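Local coordinates for centrosomal protein of 104 kDa (Homo sapiens, PDB 5LPI) that is required for ciliogenesis and for the structural integrity of the ciliary tip, and is represented here by its zinc finger array, at residues L39-Q47 with H57-F68; N93-N102 with C107-E115. One frame throughout, in Å; residues are numbered along the deposited sequence.

Overall arrangement
From the N terminus, the chain passes the first zinc site (Cys13, Cys16, His31, Cys36) and helix 27-35 before interaction 1 closes the second finger. There, 39-47 meets 57-68, and the loop between them carries strand 48-50 and the start of helix 54-60. The chain then runs through the third finger, with strands 68-70 and 77-79 and helix 83-89. Interaction 2 follows, pairing the linker 93-102 with 107-115 across the four residues 103-106, which include the zinc ligand Cys104, and tying the exit of the third finger to the hairpin of the fourth. The two contacts lie in series, neither nested nor crossed, with centres about 21 Å apart and nearest atoms about 9 Å apart.

Interaction 1 (L39-Q47 with H57-F68); sequences LTRCDHCKQ and HLLTECDKKDGF. With ZN (zinc ion), chain F.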
# COMPACT_ATOMS: atom_id res chain seq x y z
N LEU A 39 1.78 4.92 -3.22
CA LEU A 39 0.47 4.57 -3.74
C LEU A 39 0.62 3.64 -4.94
O LEU A 39 1.69 3.54 -5.55
CB LEU A 39 -0.30 5.83 -4.16
CG LEU A 39 -0.33 6.98 -3.16
CD1 LEU A 39 -1.04 8.20 -3.77
CD2 LEU A 39 -0.99 6.57 -1.84
N THR A 40 -0.48 2.97 -5.26
CA THR A 40 -0.55 2.11 -6.43
C THR A 40 -1.94 2.26 -7.03
O THR A 40 -2.89 2.66 -6.36
CB THR A 40 -0.25 0.65 -6.05
OG1 THR A 40 -0.14 -0.12 -7.24
CG2 THR A 40 -1.36 0.05 -5.19
N ARG A 41 -2.06 1.96 -8.32
CA ARG A 41 -3.37 1.84 -8.94
C ARG A 41 -3.87 0.41 -8.77
O ARG A 41 -3.21 -0.53 -9.21
CB ARG A 41 -3.33 2.14 -10.44
CG ARG A 41 -3.41 3.57 -10.83
CD ARG A 41 -3.33 3.67 -12.35
NE ARG A 41 -2.49 4.79 -12.73
CZ ARG A 41 -1.98 4.97 -13.94
NH1 ARG A 41 -2.24 4.10 -14.91
NH2 ARG A 41 -1.23 6.03 -14.16
N CYS A 42 -5.05 0.25 -8.19
CA CYS A 42 -5.62 -1.10 -8.12
C CYS A 42 -5.92 -1.62 -9.52
O CYS A 42 -6.68 -0.99 -10.27
CB CYS A 42 -6.90 -1.09 -7.28
SG CYS A 42 -7.62 -2.73 -7.18
N ASP A 43 -5.33 -2.76 -9.88
CA ASP A 43 -5.57 -3.26 -11.24
C ASP A 43 -7.02 -3.72 -11.42
O ASP A 43 -7.51 -3.77 -12.55
CB ASP A 43 -4.61 -4.41 -11.56
CG ASP A 43 -4.56 -4.74 -13.06
OD1 ASP A 43 -4.91 -3.88 -13.90
OD2 ASP A 43 -4.16 -5.88 -13.39
N HIS A 44 -7.73 -4.01 -10.33
CA HIS A 44 -9.06 -4.58 -10.44
C HIS A 44 -10.14 -3.52 -10.61
O HIS A 44 -11.07 -3.72 -11.39
CB HIS A 44 -9.30 -5.47 -9.21
CG HIS A 44 -8.19 -6.45 -8.99
ND1 HIS A 44 -8.00 -7.55 -9.79
CD2 HIS A 44 -7.15 -6.43 -8.12
CE1 HIS A 44 -6.93 -8.20 -9.39
NE2 HIS A 44 -6.38 -7.54 -8.39
N CYS A 45 -10.01 -2.37 -9.92
CA CYS A 45 -11.01 -1.32 -9.97
C CYS A 45 -10.49 -0.02 -10.56
O CYS A 45 -11.30 0.90 -10.79
CB CYS A 45 -11.56 -1.05 -8.56
SG CYS A 45 -10.41 -0.17 -7.50
N LYS A 46 -9.19 0.09 -10.81
CA LYS A 46 -8.49 1.23 -11.40
C LYS A 46 -8.45 2.46 -10.49
O LYS A 46 -8.11 3.56 -10.96
CB LYS A 46 -9.05 1.63 -12.78
CG LYS A 46 -9.33 0.44 -13.70
CD LYS A 46 -8.12 -0.45 -13.95
CE LYS A 46 -8.49 -1.61 -14.89
NZ LYS A 46 -7.30 -2.45 -15.20
N GLN A 47 -8.77 2.31 -9.20
CA GLN A 47 -8.62 3.40 -8.25
C GLN A 47 -7.20 3.43 -7.70
O GLN A 47 -6.53 2.40 -7.64
CB GLN A 47 -9.59 3.23 -7.08
CG GLN A 47 -11.04 3.25 -7.48
CD GLN A 47 -11.55 4.66 -7.65
OE1 GLN A 47 -11.80 5.11 -8.76
NE2 GLN A 47 -11.72 5.37 -6.53
N HIS A 57 -8.10 -2.67 1.25
CA HIS A 57 -8.88 -2.20 0.10
C HIS A 57 -9.50 -3.36 -0.65
O HIS A 57 -10.71 -3.39 -0.90
CB HIS A 57 -7.98 -1.39 -0.86
CG HIS A 57 -8.60 -1.18 -2.22
ND1 HIS A 57 -9.50 -0.17 -2.48
CD2 HIS A 57 -8.46 -1.87 -3.37
CE1 HIS A 57 -9.89 -0.25 -3.74
NE2 HIS A 57 -9.27 -1.27 -4.31
N LEU A 58 -8.67 -4.34 -1.03
CA LEU A 58 -9.15 -5.45 -1.84
C LEU A 58 -10.25 -6.23 -1.12
O LEU A 58 -11.18 -6.73 -1.76
CB LEU A 58 -7.98 -6.38 -2.20
CG LEU A 58 -6.92 -5.79 -3.13
CD1 LEU A 58 -5.69 -6.71 -3.15
CD2 LEU A 58 -7.47 -5.58 -4.57
N LEU A 59 -10.16 -6.34 0.20
CA LEU A 59 -11.10 -7.18 0.93
C LEU A 59 -12.38 -6.46 1.32
O LEU A 59 -13.44 -7.10 1.42
CB LEU A 59 -10.44 -7.75 2.19
CG LEU A 59 -9.29 -8.73 1.95
CD1 LEU A 59 -8.60 -9.07 3.27
CD2 LEU A 59 -9.80 -9.98 1.27
N THR A 60 -12.33 -5.14 1.59
CA THR A 60 -13.48 -4.45 2.15
C THR A 60 -13.95 -3.23 1.37
O THR A 60 -14.98 -2.65 1.73
CB THR A 60 -13.19 -4.03 3.60
OG1 THR A 60 -12.27 -2.93 3.61
CG2 THR A 60 -12.59 -5.17 4.40
N GLU A 61 -13.25 -2.82 0.32
CA GLU A 61 -13.60 -1.55 -0.29
C GLU A 61 -13.70 -1.61 -1.81
O GLU A 61 -14.60 -0.98 -2.38
CB GLU A 61 -12.57 -0.51 0.13
CG GLU A 61 -12.78 0.88 -0.43
CD GLU A 61 -11.73 1.85 0.07
OE1 GLU A 61 -10.74 1.39 0.67
OE2 GLU A 61 -11.90 3.06 -0.14
N CYS A 62 -12.80 -2.34 -2.46
CA CYS A 62 -12.72 -2.42 -3.91
C CYS A 62 -14.07 -2.76 -4.54
O CYS A 62 -14.84 -3.56 -3.99
CB CYS A 62 -11.69 -3.49 -4.29
SG CYS A 62 -11.27 -3.65 -6.02
N ASP A 63 -14.36 -2.15 -5.70
CA ASP A 63 -15.48 -2.59 -6.53
C ASP A 63 -15.49 -4.10 -6.72
O ASP A 63 -16.56 -4.70 -6.86
CB ASP A 63 -15.44 -1.94 -7.91
CG ASP A 63 -15.73 -0.45 -7.88
OD1 ASP A 63 -16.36 0.03 -6.92
OD2 ASP A 63 -15.31 0.24 -8.83
N LYS A 64 -14.31 -4.73 -6.76
CA LYS A 64 -14.21 -6.16 -7.01
C LYS A 64 -14.03 -7.00 -5.74
O LYS A 64 -13.66 -8.18 -5.84
CB LYS A 64 -13.06 -6.44 -8.00
CG LYS A 64 -13.09 -5.58 -9.30
CD LYS A 64 -14.42 -5.73 -10.05
CE LYS A 64 -14.45 -4.81 -11.28
NZ LYS A 64 -15.76 -4.90 -12.01
N LYS A 65 -14.31 -6.43 -4.56
CA LYS A 65 -13.98 -7.10 -3.29
C LYS A 65 -14.67 -8.45 -3.14
O LYS A 65 -14.13 -9.35 -2.48
CB LYS A 65 -14.33 -6.21 -2.11
CG LYS A 65 -15.83 -6.07 -1.86
CD LYS A 65 -16.11 -4.97 -0.85
CE LYS A 65 -17.56 -4.98 -0.39
NZ LYS A 65 -17.77 -3.92 0.62
N ASP A 66 -15.87 -8.61 -3.71
CA ASP A 66 -16.55 -9.90 -3.57
C ASP A 66 -15.85 -11.02 -4.33
O ASP A 66 -16.23 -12.18 -4.18
CB ASP A 66 -18.01 -9.79 -4.05
CG ASP A 66 -18.83 -8.80 -3.22
OD1 ASP A 66 -18.52 -8.58 -2.04
OD2 ASP A 66 -19.80 -8.24 -3.77
N GLY A 67 -14.85 -10.70 -5.15
CA GLY A 67 -14.06 -11.73 -5.80
C GLY A 67 -12.81 -12.14 -5.04
O GLY A 67 -12.02 -12.93 -5.57
N PHE A 68 -12.59 -11.61 -3.84
CA PHE A 68 -11.41 -11.93 -3.04
C PHE A 68 -11.80 -12.53 -1.69
O PHE A 68 -12.85 -12.22 -1.14
CB PHE A 68 -10.55 -10.69 -2.77
CG PHE A 68 -9.98 -10.09 -4.02
CD1 PHE A 68 -8.98 -10.75 -4.72
CD2 PHE A 68 -10.45 -8.88 -4.50
CE1 PHE A 68 -8.44 -10.19 -5.89
CE2 PHE A 68 -9.91 -8.32 -5.66
CZ PHE A 68 -8.91 -8.99 -6.36
ZN ZN F . -9.61 -2.03 -6.21
O HOH W 1 -14.07 0.08 -10.98
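His57, in the last turn of helix 54-60, meets the Cys42-Cys45 knuckle through the zinc ion, which its NE2 binds at 2.1 Å. The ring enters with CG anti to the backbone N (chi1 165°), turning NE2 to the metal, while the SG atoms of Cys42 and Cys45 lie at its edge. Next along the helix, Leu58 lays CD2 against CD2 of the His44 ring at 3.7 Å and also touches the sulfur of Cys42. Cys62, just past the helix, adds the fourth ligand; its SG packs 3.6 Å from CB of Cys45 and accepts a hydrogen bond from Lys64 N. At Asp63, a water joins Cys45 O to OD2, the latter approach being unusually short. Lys64 CG lies 3.5 Å from His44 O, and the bend at chi2 (-56°) curls the chain back to bring CE within 3.6 Å of the same His44 O. Phe68 completes the contact with a T-shaped stack: its CZ stands over the centre of the His44 ring, the planes at 73°. Phe79 of the third finger stacks on Phe68 and also meets His44, linking the two fingers. No direct hydrogen bond joins the segments; a zinc site of three cysteines and one histidine does, and N-H donors such as Gln47 N, bonded to Cys45 SG, and Lys64 N would probably temper the thiolates' negative charge.

Interaction 2 (N93-N102 with C107-E115); sequences NPAKPEKLAN and CHENFSPGE. With ZN (zinc ion), chain H.
Phe111 carries its CG between its own backbone N and carbonyl carbon (chi1 59°), bringing one ring face against CB of Asn102, while the chi1 of Asn102 (-70°) directs its amide to Gly114. Asn102 CB makes a CH-pi contact over that face, 3.7 Å from the ring centroid. The two residues also form an antiparallel hydrogen-bonded pair, in which Phe111 N gives Asn102 O a bond of 2.9 Å and the return bond is weak. Beyond the ring, the Asn102 amide reaches Gly114, at the N-cap position of helix 115-123: ND2 donates to Gly114 O at 2.9 Å, with the acceptor in the amide plane, and OD1 takes a weak bond from Gly114 N. With an alanine here, Gly114 O would probably lose its amide donor and Gly114 N its weak acceptor, freeing the backbone ahead of the helix. Next to Gly114, Pro113 packs its CD 3.4 Å from Leu100 O. At the other end, Asn93 and Asn110 approach from opposite directions, their amide planes 41° apart. Asn93 ND2 bonds His108 O at 2.9 Å, and Asn110 ND2 bonds Pro94 O at 2.8 Å, both acceptors lying near the amide planes of their donors. Arg103 donates to Asn110 OD1 and Asn93 O. Three asparagine amides thus secure backbone carbonyls where regular strand pairing is short, joining the linker to the zinc finger hairpin that carries Cys107.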
# COMPACT_ATOMS: atom_id res chain seq x y z
N ASN A 93 3.94 -16.51 2.72
CA ASN A 93 4.71 -16.14 3.90
C ASN A 93 3.76 -15.82 5.05
O ASN A 93 2.93 -14.90 4.93
CB ASN A 93 5.60 -14.94 3.60
CG ASN A 93 6.44 -14.52 4.81
OD1 ASN A 93 6.66 -15.31 5.75
ND2 ASN A 93 6.91 -13.28 4.80
N PRO A 94 3.86 -16.51 6.19
CA PRO A 94 2.90 -16.27 7.27
C PRO A 94 2.95 -14.84 7.78
O PRO A 94 3.99 -14.18 7.76
CB PRO A 94 3.33 -17.27 8.35
CG PRO A 94 4.03 -18.36 7.59
CD PRO A 94 4.75 -17.65 6.48
N ALA A 95 1.79 -14.36 8.23
CA ALA A 95 1.68 -13.00 8.75
C ALA A 95 1.94 -12.98 10.25
O ALA A 95 1.91 -14.01 10.93
CB ALA A 95 0.29 -12.43 8.45
N LYS A 96 2.21 -11.78 10.76
CA LYS A 96 2.46 -11.53 12.16
C LYS A 96 1.51 -10.44 12.64
O LYS A 96 0.98 -9.68 11.83
CB LYS A 96 3.92 -11.11 12.37
CG LYS A 96 4.90 -12.14 11.85
CD LYS A 96 6.33 -11.63 11.92
CE LYS A 96 7.30 -12.79 12.04
NZ LYS A 96 8.50 -12.62 11.18
N PRO A 97 1.26 -10.36 13.95
CA PRO A 97 0.37 -9.31 14.47
C PRO A 97 0.74 -7.93 13.96
O PRO A 97 1.92 -7.57 13.88
CB PRO A 97 0.55 -9.42 15.99
CG PRO A 97 0.94 -10.85 16.22
CD PRO A 97 1.74 -11.26 15.02
N GLU A 98 -0.28 -7.14 13.61
CA GLU A 98 -0.04 -5.83 13.00
C GLU A 98 0.79 -4.93 13.91
O GLU A 98 1.58 -4.12 13.41
CB GLU A 98 -1.37 -5.16 12.66
CG GLU A 98 -1.22 -3.84 11.95
CD GLU A 98 -2.47 -3.42 11.20
OE1 GLU A 98 -3.48 -4.15 11.28
OE2 GLU A 98 -2.45 -2.36 10.55
N LYS A 99 0.65 -5.07 15.23
CA LYS A 99 1.47 -4.29 16.14
C LYS A 99 2.93 -4.72 16.12
O LYS A 99 3.81 -3.95 16.51
CB LYS A 99 0.92 -4.40 17.57
CG LYS A 99 -0.52 -3.94 17.71
CD LYS A 99 -0.95 -3.86 19.16
CE LYS A 99 -2.39 -3.39 19.29
NZ LYS A 99 -2.82 -3.33 20.72
N LEU A 100 3.21 -5.94 15.66
CA LEU A 100 4.58 -6.41 15.63
C LEU A 100 5.27 -6.15 14.30
O LEU A 100 6.49 -6.02 14.27
CB LEU A 100 4.63 -7.91 15.95
CG LEU A 100 4.66 -8.33 17.42
CD1 LEU A 100 3.66 -7.54 18.25
CD2 LEU A 100 4.40 -9.84 17.57
N ALA A 101 4.51 -6.05 13.20
CA ALA A 101 5.14 -5.96 11.89
C ALA A 101 4.21 -5.34 10.85
O ALA A 101 3.01 -5.62 10.81
CB ALA A 101 5.59 -7.34 11.42
N ASN A 102 4.79 -4.50 10.00
CA ASN A 102 4.19 -4.19 8.70
C ASN A 102 4.32 -5.38 7.76
O ASN A 102 5.29 -6.13 7.79
CB ASN A 102 4.90 -3.01 8.04
CG ASN A 102 4.65 -1.72 8.73
OD1 ASN A 102 3.64 -1.56 9.42
ND2 ASN A 102 5.55 -0.76 8.54
N CYS A 107 5.65 -7.43 -2.08
CA CYS A 107 6.73 -8.41 -2.02
C CYS A 107 6.54 -9.43 -0.91
O CYS A 107 7.36 -10.35 -0.78
CB CYS A 107 8.09 -7.70 -1.86
SG CYS A 107 8.37 -6.97 -0.22
N HIS A 108 5.49 -9.29 -0.09
CA HIS A 108 5.12 -10.27 0.94
C HIS A 108 6.10 -10.34 2.11
O HIS A 108 6.13 -11.34 2.82
CB HIS A 108 4.96 -11.67 0.34
CG HIS A 108 4.22 -11.67 -0.96
ND1 HIS A 108 2.87 -11.40 -1.03
CD2 HIS A 108 4.65 -11.85 -2.23
CE1 HIS A 108 2.49 -11.45 -2.30
NE2 HIS A 108 3.55 -11.71 -3.04
N GLU A 109 6.88 -9.29 2.36
CA GLU A 109 7.80 -9.29 3.49
C GLU A 109 7.13 -8.69 4.73
O GLU A 109 6.32 -7.76 4.62
CB GLU A 109 9.07 -8.52 3.15
CG GLU A 109 9.85 -9.16 2.01
CD GLU A 109 11.09 -8.39 1.60
OE1 GLU A 109 11.38 -7.33 2.22
OE2 GLU A 109 11.78 -8.85 0.67
N ASN A 110 7.43 -9.27 5.88
CA ASN A 110 7.09 -8.69 7.17
C ASN A 110 8.30 -7.91 7.66
O ASN A 110 9.44 -8.38 7.58
CB ASN A 110 6.71 -9.77 8.20
CG ASN A 110 5.55 -10.68 7.74
OD1 ASN A 110 4.50 -10.20 7.29
ND2 ASN A 110 5.73 -11.99 7.88
N PHE A 111 8.07 -6.70 8.17
CA PHE A 111 9.20 -5.90 8.60
C PHE A 111 8.74 -4.96 9.70
O PHE A 111 7.57 -4.97 10.09
CB PHE A 111 9.81 -5.16 7.41
CG PHE A 111 8.85 -4.25 6.68
CD1 PHE A 111 7.95 -4.76 5.74
CD2 PHE A 111 8.86 -2.89 6.93
CE1 PHE A 111 7.07 -3.92 5.06
CE2 PHE A 111 7.99 -2.03 6.24
CZ PHE A 111 7.10 -2.55 5.31
N SER A 112 9.71 -4.19 10.24
CA SER A 112 9.53 -3.22 11.32
C SER A 112 8.19 -2.51 11.19
O SER A 112 7.83 -2.07 10.09
CB SER A 112 10.67 -2.20 11.32
OG SER A 112 11.96 -2.80 11.27
N PRO A 113 7.42 -2.39 12.26
CA PRO A 113 6.12 -1.72 12.15
C PRO A 113 6.26 -0.21 12.11
O PRO A 113 7.28 0.38 12.49
CB PRO A 113 5.39 -2.18 13.43
CG PRO A 113 6.47 -2.43 14.41
CD PRO A 113 7.70 -2.86 13.63
N GLY A 114 5.20 0.43 11.62
CA GLY A 114 5.06 1.87 11.74
C GLY A 114 5.22 2.58 10.40
O GLY A 114 5.63 2.01 9.39
N GLU A 115 4.89 3.88 10.43
CA GLU A 115 4.83 4.66 9.20
C GLU A 115 6.22 4.93 8.63
O GLU A 115 6.43 4.85 7.42
CB GLU A 115 4.09 5.98 9.44
CG GLU A 115 3.97 6.87 8.21
CD GLU A 115 3.20 6.20 7.07
OE1 GLU A 115 2.32 5.35 7.33
OE2 GLU A 115 3.49 6.52 5.89
ZN ZN H . 7.62 -4.69 -0.54
O HOH W 2 2.61 -9.32 9.14